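Local coordinates for protein ferulic acid esterase, AmCE1/Fae1A (Anaeromyces mucronatus, PDB 5CXX) that probably hydrolyses feruloyl esters as an alpha/beta-hydrolase esterase of an anaerobic fungus, and holds ferulic acid in its pocket, at residues G20-T25 with L46-D51; G177-A182 with L215-T220; T220-V225 with A251-N256. All blocks are in the same frame, centred on the assembly; numbering follows the deposited sequence. Where two conformers were deposited one is given.

Contact 1. Residues G20-T25 with L46-D51; sequences GVEYPT and LPVGYD
Val48 reaches across to Pro24 with one methyl and to Glu22 with the other. Val48 CG2 lies 3.7 Å from Pro24 N and packs on the pyrrolidine ring at CD, the two side chains crossing at about a right angle. With chi1 at 170°, Val48 CG1 points the other way and meets the carboxylate of Glu22, whose OE1 stands 3.7 Å from Val48 CG1; this is van der Waals contact at the end of an extended chain. Pro24 adds its CB, with Pro24 CB set 3.2 Å from Leu46 O. Val48 also occupies the second position of a type II beta turn running from Pro47 to Tyr50, closed by Tyr50 N to Pro47 O. The segments are loops that lead into strand 26-33 and out of strand 38-45, two neighbours in the sheet, and Thr83 of helix 77-87 touches Pro24 as well. Two waters join the backbones: one accepts from Thr25 N and donates to Leu46 O, the other donates to Thr25 O and accepts from Leu46 N. The polar backbone is thus bridged through solvent, while direct contact rests mainly on the Val48 methyls and the Pro24 ring, packed against each other and against Glu22 OE1 and Leu46 O.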
loop_
_atom_site.group_PDB
_atom_site.type_symbol
_atom_site.label_atom_id
_atom_site.label_comp_id
_atom_site.label_asym_id
_atom_site.label_seq_id
_atom_site.Cartn_x
_atom_site.Cartn_y
_atom_site.Cartn_z
ATOM N N GLY A 20 12.080 -17.967 -18.101
ATOM C CA GLY A 20 12.778 -19.009 -17.327
ATOM C C GLY A 20 12.646 -18.829 -15.796
ATOM O O GLY A 20 13.128 -19.671 -15.070
ATOM N N VAL A 21 12.028 -17.756 -15.306
ATOM C CA VAL A 21 11.815 -17.526 -13.874
ATOM C C VAL A 21 10.349 -17.796 -13.567
ATOM O O VAL A 21 9.477 -17.314 -14.319
ATOM C CB VAL A 21 12.183 -16.063 -13.474
ATOM C CG1 VAL A 21 11.860 -15.788 -11.993
ATOM C CG2 VAL A 21 13.637 -15.794 -13.817
ATOM N N GLU A 22 10.057 -18.552 -12.508
ATOM C CA GLU A 22 8.655 -18.740 -12.070
ATOM C C GLU A 22 8.142 -17.569 -11.273
ATOM O O GLU A 22 8.847 -17.075 -10.371
ATOM C CB GLU A 22 8.526 -19.999 -11.206
ATOM C CG GLU A 22 8.817 -21.245 -11.949
ATOM C CD GLU A 22 8.250 -22.458 -11.241
ATOM O OE1 GLU A 22 8.487 -22.607 -10.020
ATOM O OE2 GLU A 22 7.556 -23.252 -11.917
ATOM N N TYR A 23 6.918 -17.148 -11.571
ATOM C CA TYR A 23 6.263 -16.081 -10.798
ATOM C C TYR A 23 5.043 -16.605 -10.069
ATOM O O TYR A 23 4.410 -17.561 -10.512
ATOM C CB TYR A 23 5.881 -14.878 -11.732
ATOM C CG TYR A 23 7.166 -14.236 -12.197
ATOM C CD1 TYR A 23 7.792 -13.221 -11.425
ATOM C CD2 TYR A 23 7.788 -14.678 -13.363
ATOM C CE1 TYR A 23 9.054 -12.669 -11.813
ATOM C CE2 TYR A 23 9.027 -14.165 -13.763
ATOM C CZ TYR A 23 9.655 -13.162 -12.997
ATOM O OH TYR A 23 10.881 -12.706 -13.435
ATOM N N PRO A 24 4.662 -15.947 -8.958
ATOM C CA PRO A 24 3.461 -16.385 -8.254
ATOM C C PRO A 24 2.227 -15.975 -9.019
ATOM O O PRO A 24 2.307 -15.155 -9.938
ATOM C CB PRO A 24 3.468 -15.621 -6.947
ATOM C CG PRO A 24 4.386 -14.484 -7.190
ATOM C CD PRO A 24 5.351 -14.832 -8.285
ATOM N N THR A 25 1.128 -16.611 -8.673
ATOM C CA THR A 25 -0.149 -16.271 -9.302
ATOM C C THR A 25 -1.151 -15.829 -8.252
ATOM O O THR A 25 -1.085 -16.197 -7.075
ATOM C CB THR A 25 -0.736 -17.463 -10.067
ATOM O OG1 THR A 25 -0.995 -18.507 -9.134
ATOM C CG2 THR A 25 0.243 -17.991 -11.080
ATOM N N LEU A 46 0.233 -16.248 -3.111
ATOM C CA LEU A 46 1.192 -17.032 -2.320
ATOM C C LEU A 46 2.532 -17.093 -3.019
ATOM O O LEU A 46 2.581 -17.092 -4.230
ATOM C CB LEU A 46 0.640 -18.435 -2.097
ATOM C CG LEU A 46 -0.685 -18.433 -1.311
ATOM C CD1 LEU A 46 -1.287 -19.854 -1.254
ATOM C CD2 LEU A 46 -0.599 -17.768 0.128
ATOM N N PRO A 47 3.621 -17.175 -2.247
ATOM C CA PRO A 47 4.945 -17.185 -2.868
ATOM C C PRO A 47 5.151 -18.488 -3.651
ATOM O O PRO A 47 4.509 -19.491 -3.389
ATOM C CB PRO A 47 5.904 -17.087 -1.672
ATOM C CG PRO A 47 5.141 -17.750 -0.561
ATOM C CD PRO A 47 3.704 -17.180 -0.784
ATOM N N VAL A 48 6.048 -18.431 -4.616
ATOM C CA VAL A 48 6.426 -19.626 -5.350
ATOM C C VAL A 48 6.912 -20.663 -4.349
ATOM O O VAL A 48 7.749 -20.332 -3.500
ATOM C CB VAL A 48 7.528 -19.290 -6.365
ATOM C CG1 VAL A 48 8.108 -20.555 -6.969
ATOM C CG2 VAL A 48 6.953 -18.370 -7.457
ATOM N N GLY A 49 6.427 -21.913 -4.451
ATOM C CA GLY A 49 6.881 -22.939 -3.526
ATOM C C GLY A 49 6.306 -22.841 -2.130
ATOM O O GLY A 49 6.819 -23.472 -1.212
ATOM N N TYR A 50 5.240 -22.069 -1.969
ATOM C CA TYR A 50 4.530 -21.923 -0.677
ATOM C C TYR A 50 4.399 -23.262 0.006
ATOM O O TYR A 50 3.916 -24.228 -0.596
ATOM C CB TYR A 50 3.133 -21.338 -0.876
ATOM C CG TYR A 50 2.266 -21.278 0.371
ATOM C CD1 TYR A 50 2.426 -20.249 1.330
ATOM C CD2 TYR A 50 1.214 -22.183 0.542
ATOM C CE1 TYR A 50 1.591 -20.176 2.462
ATOM C CE2 TYR A 50 0.359 -22.114 1.658
ATOM C CZ TYR A 50 0.566 -21.094 2.616
ATOM O OH TYR A 50 -0.309 -21.042 3.693
ATOM N N ASP A 51 4.861 -23.309 1.254
ATOM C CA ASP A 51 4.919 -24.534 2.063
ATOM C C ASP A 51 4.192 -24.230 3.360
ATOM O O ASP A 51 4.593 -23.316 4.084
ATOM C CB ASP A 51 6.357 -24.880 2.308
ATOM C CG ASP A 51 6.538 -26.118 3.162
ATOM O OD1 ASP A 51 5.567 -26.595 3.781
ATOM O OD2 ASP A 51 7.681 -26.607 3.213
HETATM O O HOH W 1 1.536 -18.399 -6.336
HETATM O O HOH W 2 -1.518 -17.841 -4.891
#

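Contact 2. Residues G177-A182 with L215-T220; sequences GAFAPA and LIDCGT. With FER (3-(4-hydroxy-3-methoxyphenyl)-2-propenoic acid), chain D.
Phe179 and Asp217 lie side by side on adjacent parallel strands, 175-179 and 213-219, of the central alpha/beta-hydrolase sheet; the short segments run 6° apart. Three backbone bonds pin the register: Ala178 N to Leu215 O, Asp217 N to Ala178 O, and Ala180 N to Asp217 O. The bond from Ala180 N to Asp217 O is 2.8 Å long, its donor above the carbonyl plane, where the first strand gives way to loop. On one face, the Phe179 ring, swung back toward its own backbone N (chi1 -42°), presents Phe179 CE1 to Leu215 CD2 at 4.0 Å, the methyl lying in the ring plane at the edge. On the other face, Ala178 CB packs on Ile216 CG1 at 4.1 Å, and Ile216 CG2 touches Pro181 CD; Ala159 and Leu163 of helix 157-168 touch both Ala178 and Pro181. Past the strand, Ala180 CB meets Cys218 SG, and Ala182 CB rests 3.7 Å from C2 of the bound ferulic acid. A chi1 of 85° swings the Asp217 carboxylate toward Phe179, and the carboxylate and ring planes stand perpendicular. Asp217 OD1, buried without a polar partner in the model, ends 3.2 Å from Phe179 CA.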
loop_
_atom_site.group_PDB
_atom_site.type_symbol
_atom_site.label_atom_id
_atom_site.label_comp_id
_atom_site.label_asym_id
_atom_site.label_seq_id
_atom_site.Cartn_x
_atom_site.Cartn_y
_atom_site.Cartn_z
ATOM N N GLY A 177 4.198 1.993 2.814
ATOM C CA GLY A 177 4.639 2.475 1.521
ATOM C C GLY A 177 3.525 3.247 0.863
ATOM O O GLY A 177 2.395 2.776 0.693
ATOM N N ALA A 178 3.832 4.451 0.409
ATOM C CA ALA A 178 2.791 5.311 -0.127
ATOM C C ALA A 178 3.237 5.816 -1.487
ATOM O O ALA A 178 4.136 6.691 -1.548
ATOM C CB ALA A 178 2.509 6.518 0.827
ATOM N N PHE A 179 2.642 5.308 -2.572
ATOM C CA PHE A 179 3.062 5.714 -3.918
ATOM C C PHE A 179 2.047 6.699 -4.445
ATOM O O PHE A 179 0.894 6.331 -4.709
ATOM C CB PHE A 179 3.202 4.463 -4.839
ATOM C CG PHE A 179 3.864 3.272 -4.141
ATOM C CD1 PHE A 179 4.910 3.457 -3.232
ATOM C CD2 PHE A 179 3.359 1.959 -4.360
ATOM C CE1 PHE A 179 5.450 2.400 -2.539
ATOM C CE2 PHE A 179 3.936 0.873 -3.687
ATOM C CZ PHE A 179 4.982 1.079 -2.759
ATOM N N ALA A 180 2.467 7.966 -4.497
ATOM C CA ALA A 180 1.626 9.093 -4.950
ATOM C C ALA A 180 0.351 9.219 -4.125
ATOM O O ALA A 180 -0.752 9.255 -4.697
ATOM C CB ALA A 180 1.291 8.989 -6.458
ATOM N N PRO A 181 0.465 9.366 -2.805
ATOM C CA PRO A 181 -0.744 9.456 -1.969
ATOM C C PRO A 181 -1.638 10.685 -2.248
ATOM O O PRO A 181 -1.198 11.792 -2.546
ATOM C CB PRO A 181 -0.163 9.529 -0.528
ATOM C CG PRO A 181 1.229 10.177 -0.691
ATOM C CD PRO A 181 1.707 9.431 -1.985
ATOM N N ALA A 182 -2.943 10.413 -2.168
ATOM C CA ALA A 182 -3.986 11.394 -2.431
ATOM C C ALA A 182 -4.086 12.462 -1.329
ATOM O O ALA A 182 -3.712 12.186 -0.167
ATOM C CB ALA A 182 -5.346 10.603 -2.575
ATOM N N LEU A 215 7.831 4.959 3.572
ATOM C CA LEU A 215 8.394 5.423 2.298
ATOM C C LEU A 215 7.313 6.073 1.512
ATOM O O LEU A 215 6.225 5.497 1.386
ATOM C CB LEU A 215 8.974 4.256 1.503
ATOM C CG LEU A 215 9.564 4.528 0.100
ATOM C CD1 LEU A 215 10.703 3.526 -0.232
ATOM C CD2 LEU A 215 8.480 4.531 -1.050
ATOM N N ILE A 216 7.618 7.216 0.903
ATOM C CA ILE A 216 6.649 7.949 0.101
ATOM C C ILE A 216 7.339 8.344 -1.200
ATOM O O ILE A 216 8.499 8.814 -1.176
ATOM C CB ILE A 216 6.196 9.249 0.793
ATOM C CG1 ILE A 216 5.584 8.962 2.135
ATOM C CG2 ILE A 216 5.181 9.987 -0.116
ATOM C CD1 ILE A 216 5.227 10.293 2.900
ATOM N N ASP A 217 6.649 8.135 -2.347
ATOM C CA ASP A 217 7.161 8.711 -3.601
ATOM C C ASP A 217 6.058 9.361 -4.388
ATOM O O ASP A 217 4.859 9.307 -4.005
ATOM C CB ASP A 217 7.968 7.681 -4.487
ATOM C CG ASP A 217 7.080 6.800 -5.426
ATOM O OD1 ASP A 217 5.943 6.513 -5.074
ATOM O OD2 ASP A 217 7.572 6.421 -6.526
ATOM N N CYS A 218 6.474 10.022 -5.454
ATOM C CA CYS A 218 5.519 10.639 -6.381
ATOM C C CYS A 218 6.249 11.058 -7.636
ATOM O O CYS A 218 7.420 11.455 -7.553
ATOM C CB CYS A 218 4.848 11.891 -5.744
ATOM S SG CYS A 218 3.392 12.496 -6.685
ATOM N N GLY A 219 5.591 10.998 -8.808
ATOM C CA GLY A 219 6.116 11.649 -9.990
ATOM C C GLY A 219 6.278 13.161 -9.759
ATOM O O GLY A 219 5.549 13.785 -8.981
ATOM N N THR A 220 7.175 13.783 -10.504
ATOM C CA THR A 220 7.329 15.258 -10.405
ATOM C C THR A 220 6.148 15.957 -11.125
ATOM O O THR A 220 5.908 17.134 -10.909
ATOM C CB THR A 220 8.616 15.757 -11.041
ATOM O OG1 THR A 220 8.688 15.233 -12.361
ATOM C CG2 THR A 220 9.845 15.246 -10.216
HETATM C C4 FER D . -8.753 14.003 -4.664
HETATM C C5 FER D . -8.064 13.777 -5.891
HETATM C C6 FER D . -7.641 12.519 -6.204
HETATM C C3 FER D . -8.899 12.929 -3.766
HETATM C C2 FER D . -8.504 11.655 -4.073
HETATM C C1 FER D . -7.857 11.445 -5.277
HETATM C C10 FER D . -9.473 12.233 -1.651
HETATM C C7 FER D . -7.448 10.052 -5.616
HETATM C C8 FER D . -7.122 9.630 -6.850
HETATM C C9 FER D . -6.722 8.167 -7.034
HETATM O O1 FER D . -6.711 7.331 -6.077
HETATM O O2 FER D . -6.427 7.780 -8.195
HETATM O O4 FER D . -9.218 15.212 -4.246
HETATM O O3 FER D . -9.537 13.280 -2.613
#

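Contact 3. Residues T220-V225 with A251-N256. With FER (3-(4-hydroxy-3-methoxyphenyl)-2-propenoic acid), chain D.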
loop_
_atom_site.group_PDB
_atom_site.type_symbol
_atom_site.label_atom_id
_atom_site.label_comp_id
_atom_site.label_asym_id
_atom_site.label_seq_id
_atom_site.Cartn_x
_atom_site.Cartn_y
_atom_site.Cartn_z
ATOM N N THR A 220 7.175 13.783 -10.504
ATOM C CA THR A 220 7.329 15.258 -10.405
ATOM C C THR A 220 6.148 15.957 -11.125
ATOM O O THR A 220 5.908 17.134 -10.909
ATOM C CB THR A 220 8.616 15.757 -11.041
ATOM O OG1 THR A 220 8.688 15.233 -12.361
ATOM C CG2 THR A 220 9.845 15.246 -10.216
ATOM N N ASN A 221 5.386 15.206 -11.931
ATOM C CA ASN A 221 4.368 15.826 -12.791
ATOM C C ASN A 221 3.062 15.063 -12.669
ATOM O O ASN A 221 2.426 14.740 -13.681
ATOM C CB ASN A 221 4.813 15.842 -14.242
ATOM C CG ASN A 221 6.029 16.749 -14.448
ATOM O OD1 ASN A 221 7.166 16.384 -14.118
ATOM N ND2 ASN A 221 5.778 17.973 -14.915
ATOM N N ASP A 222 2.676 14.778 -11.423
ATOM C CA ASP A 222 1.473 13.979 -11.182
ATOM C C ASP A 222 0.276 14.946 -11.253
ATOM O O ASP A 222 0.088 15.773 -10.355
ATOM C CB ASP A 222 1.547 13.264 -9.817
ATOM C CG ASP A 222 0.401 12.294 -9.638
ATOM O OD1 ASP A 222 -0.765 12.694 -9.883
ATOM O OD2 ASP A 222 0.640 11.143 -9.240
ATOM N N SER A 223 -0.539 14.762 -12.295
ATOM C CA SER A 223 -1.668 15.643 -12.599
ATOM C C SER A 223 -2.903 15.336 -11.695
ATOM O O SER A 223 -3.897 16.128 -11.709
ATOM C CB SER A 223 -2.066 15.476 -14.081
ATOM O OG SER A 223 -2.434 14.136 -14.288
ATOM N N VAL A 224 -2.846 14.275 -10.892
ATOM C CA VAL A 224 -4.012 13.858 -10.106
ATOM C C VAL A 224 -3.813 14.237 -8.629
ATOM O O VAL A 224 -4.759 14.794 -8.034
ATOM C CB VAL A 224 -4.255 12.369 -10.220
ATOM C CG1 VAL A 224 -5.405 11.833 -9.283
ATOM C CG2 VAL A 224 -4.578 12.037 -11.693
ATOM N N VAL A 225 -2.623 13.953 -8.071
ATOM C CA VAL A 225 -2.431 14.296 -6.658
ATOM C C VAL A 225 -1.420 15.442 -6.458
ATOM O O VAL A 225 -1.231 15.860 -5.341
ATOM C CB VAL A 225 -1.997 13.059 -5.793
ATOM C CG1 VAL A 225 -3.074 11.910 -5.901
ATOM C CG2 VAL A 225 -0.584 12.504 -6.169
ATOM N N ALA A 251 7.599 11.694 -14.187
ATOM C CA ALA A 251 6.462 10.792 -14.070
ATOM C C ALA A 251 5.177 11.463 -13.627
ATOM O O ALA A 251 5.157 12.497 -12.973
ATOM C CB ALA A 251 6.783 9.632 -13.119
ATOM N N ASP A 252 4.079 10.871 -14.089
ATOM C CA ASP A 252 2.737 11.355 -13.794
ATOM C C ASP A 252 2.088 10.322 -12.873
ATOM O O ASP A 252 2.777 9.559 -12.187
ATOM C CB ASP A 252 1.973 11.524 -15.117
ATOM C CG ASP A 252 0.806 12.538 -15.066
ATOM O OD1 ASP A 252 -0.048 12.510 -14.141
ATOM O OD2 ASP A 252 0.667 13.314 -16.054
ATOM N N HIS A 253 0.751 10.292 -12.850
ATOM C CA HIS A 253 -0.021 9.336 -12.045
ATOM C C HIS A 253 -0.006 7.993 -12.814
ATOM O O HIS A 253 -0.947 7.656 -13.547
ATOM C CB HIS A 253 -1.457 9.864 -11.832
ATOM C CG HIS A 253 -2.055 9.550 -10.476
ATOM N ND1 HIS A 253 -1.431 9.849 -9.271
ATOM C CD2 HIS A 253 -3.232 8.956 -10.152
ATOM C CE1 HIS A 253 -2.194 9.468 -8.276
ATOM N NE2 HIS A 253 -3.301 8.921 -8.788
ATOM N N ASP A 254 1.113 7.274 -12.720
ATOM C CA ASP A 254 1.326 6.184 -13.673
ATOM C C ASP A 254 2.191 5.058 -13.105
ATOM O O ASP A 254 2.651 5.099 -11.932
ATOM C CB ASP A 254 1.960 6.761 -14.989
ATOM C CG ASP A 254 3.371 7.355 -14.798
ATOM O OD1 ASP A 254 4.171 6.901 -13.959
ATOM O OD2 ASP A 254 3.725 8.358 -15.499
ATOM N N TRP A 255 2.418 4.056 -13.966
ATOM C CA TRP A 255 3.087 2.852 -13.483
ATOM C C TRP A 255 4.590 3.071 -13.324
ATOM O O TRP A 255 5.242 2.257 -12.656
ATOM C CB TRP A 255 2.812 1.694 -14.455
ATOM C CG TRP A 255 1.471 1.083 -14.188
ATOM C CD1 TRP A 255 0.323 1.170 -14.979
ATOM C CD2 TRP A 255 1.140 0.203 -13.101
ATOM N NE1 TRP A 255 -0.692 0.461 -14.413
ATOM C CE2 TRP A 255 -0.226 -0.160 -13.274
ATOM C CE3 TRP A 255 1.858 -0.314 -12.003
ATOM C CZ2 TRP A 255 -0.885 -1.024 -12.402
ATOM C CZ3 TRP A 255 1.174 -1.181 -11.112
ATOM C CH2 TRP A 255 -0.176 -1.519 -11.340
ATOM N N ASN A 256 5.149 4.131 -13.941
ATOM C CA ASN A 256 6.544 4.479 -13.601
ATOM C C ASN A 256 6.654 4.907 -12.137
ATOM O O ASN A 256 7.593 4.453 -11.450
ATOM C CB ASN A 256 7.083 5.556 -14.574
ATOM C CG ASN A 256 7.334 4.994 -15.992
ATOM O OD1 ASN A 256 7.667 3.805 -16.134
ATOM N ND2 ASN A 256 7.181 5.834 -17.047
HETATM C C4 FER D . -8.753 14.003 -4.664
HETATM C C5 FER D . -8.064 13.777 -5.891
HETATM C C6 FER D . -7.641 12.519 -6.204
HETATM C C3 FER D . -8.899 12.929 -3.766
HETATM C C2 FER D . -8.504 11.655 -4.073
HETATM C C1 FER D . -7.857 11.445 -5.277
HETATM C C10 FER D . -9.473 12.233 -1.651
HETATM C C7 FER D . -7.448 10.052 -5.616
HETATM C C8 FER D . -7.122 9.630 -6.850
HETATM C C9 FER D . -6.722 8.167 -7.034
HETATM O O1 FER D . -6.711 7.331 -6.077
HETATM O O2 FER D . -6.427 7.780 -8.195
HETATM O O4 FER D . -9.218 15.212 -4.246
HETATM O O3 FER D . -9.537 13.280 -2.613
HETATM O O HOH W 3 3.066 9.984 -9.408
#
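Asp252 OD1 is gripped by three donors. Ser223 OG meets Asp252 OD1 on the syn lone pair of that oxygen at 2.9 Å, and His253 N meets Asp252 OD1 on the anti lone pair at 2.7 Å; Ser223 N comes from above the carboxylate plane, its N-H nearly straight at 178°. The carboxylate thus ties Ser223 to the chain leading into His253; an alanine here would probably leave Ser223 OG and both backbone N-H groups without this acceptor and let the two loops shift against each other. Nearby, Asn221 N bonds to Ala251 O. With chi1 at -172°, Asp222 turns its carboxylate to the His253 ring, where OD2 accepts from His253 ND1; the modelled bond is very short, and its exact length is doubtful. With Ser156, whose OG bonds to His253 NE2, this matches the Ser-His-Asp charge relay of alpha/beta-hydrolases, a probable catalytic triad. Asp222 OD1 is held in an Asx turn by Val224 N and in addition by Val225 N, while a water donates to both Asp222 OD2 and Asp252 O. Val224 CB sits over the centre of one His253 ring face, a CH-pi contact. At the ring edge, His253 NE2 makes a weak bond to the ferulic acid O2, 3.4 Å away.

Contacts 2 and 3 adjoin, with centres about 9 Å apart and Thr220 in common: strand 213-219 runs out of contact 2 directly into the loop that carries Asp222. They touch where Ala180 CB lies 3.6 Å from Asp222 OD2 and where Ala182 CA lies 3.6 Å from Val225 CG1, so the loop just past strand 175-179 backs the probable triad. Both border ferulic acid, Ala182 where the ring joins the propenoic chain and Val224 and His253 at its propenoic end; Leu65, Met157, Asp190 and His196 add hydrogen bonds. Contact 1 stands apart at the surface, its centre about 28 Å from that of contact 2 and about 31 Å from that of contact 3, beside the far strands of the same sheet.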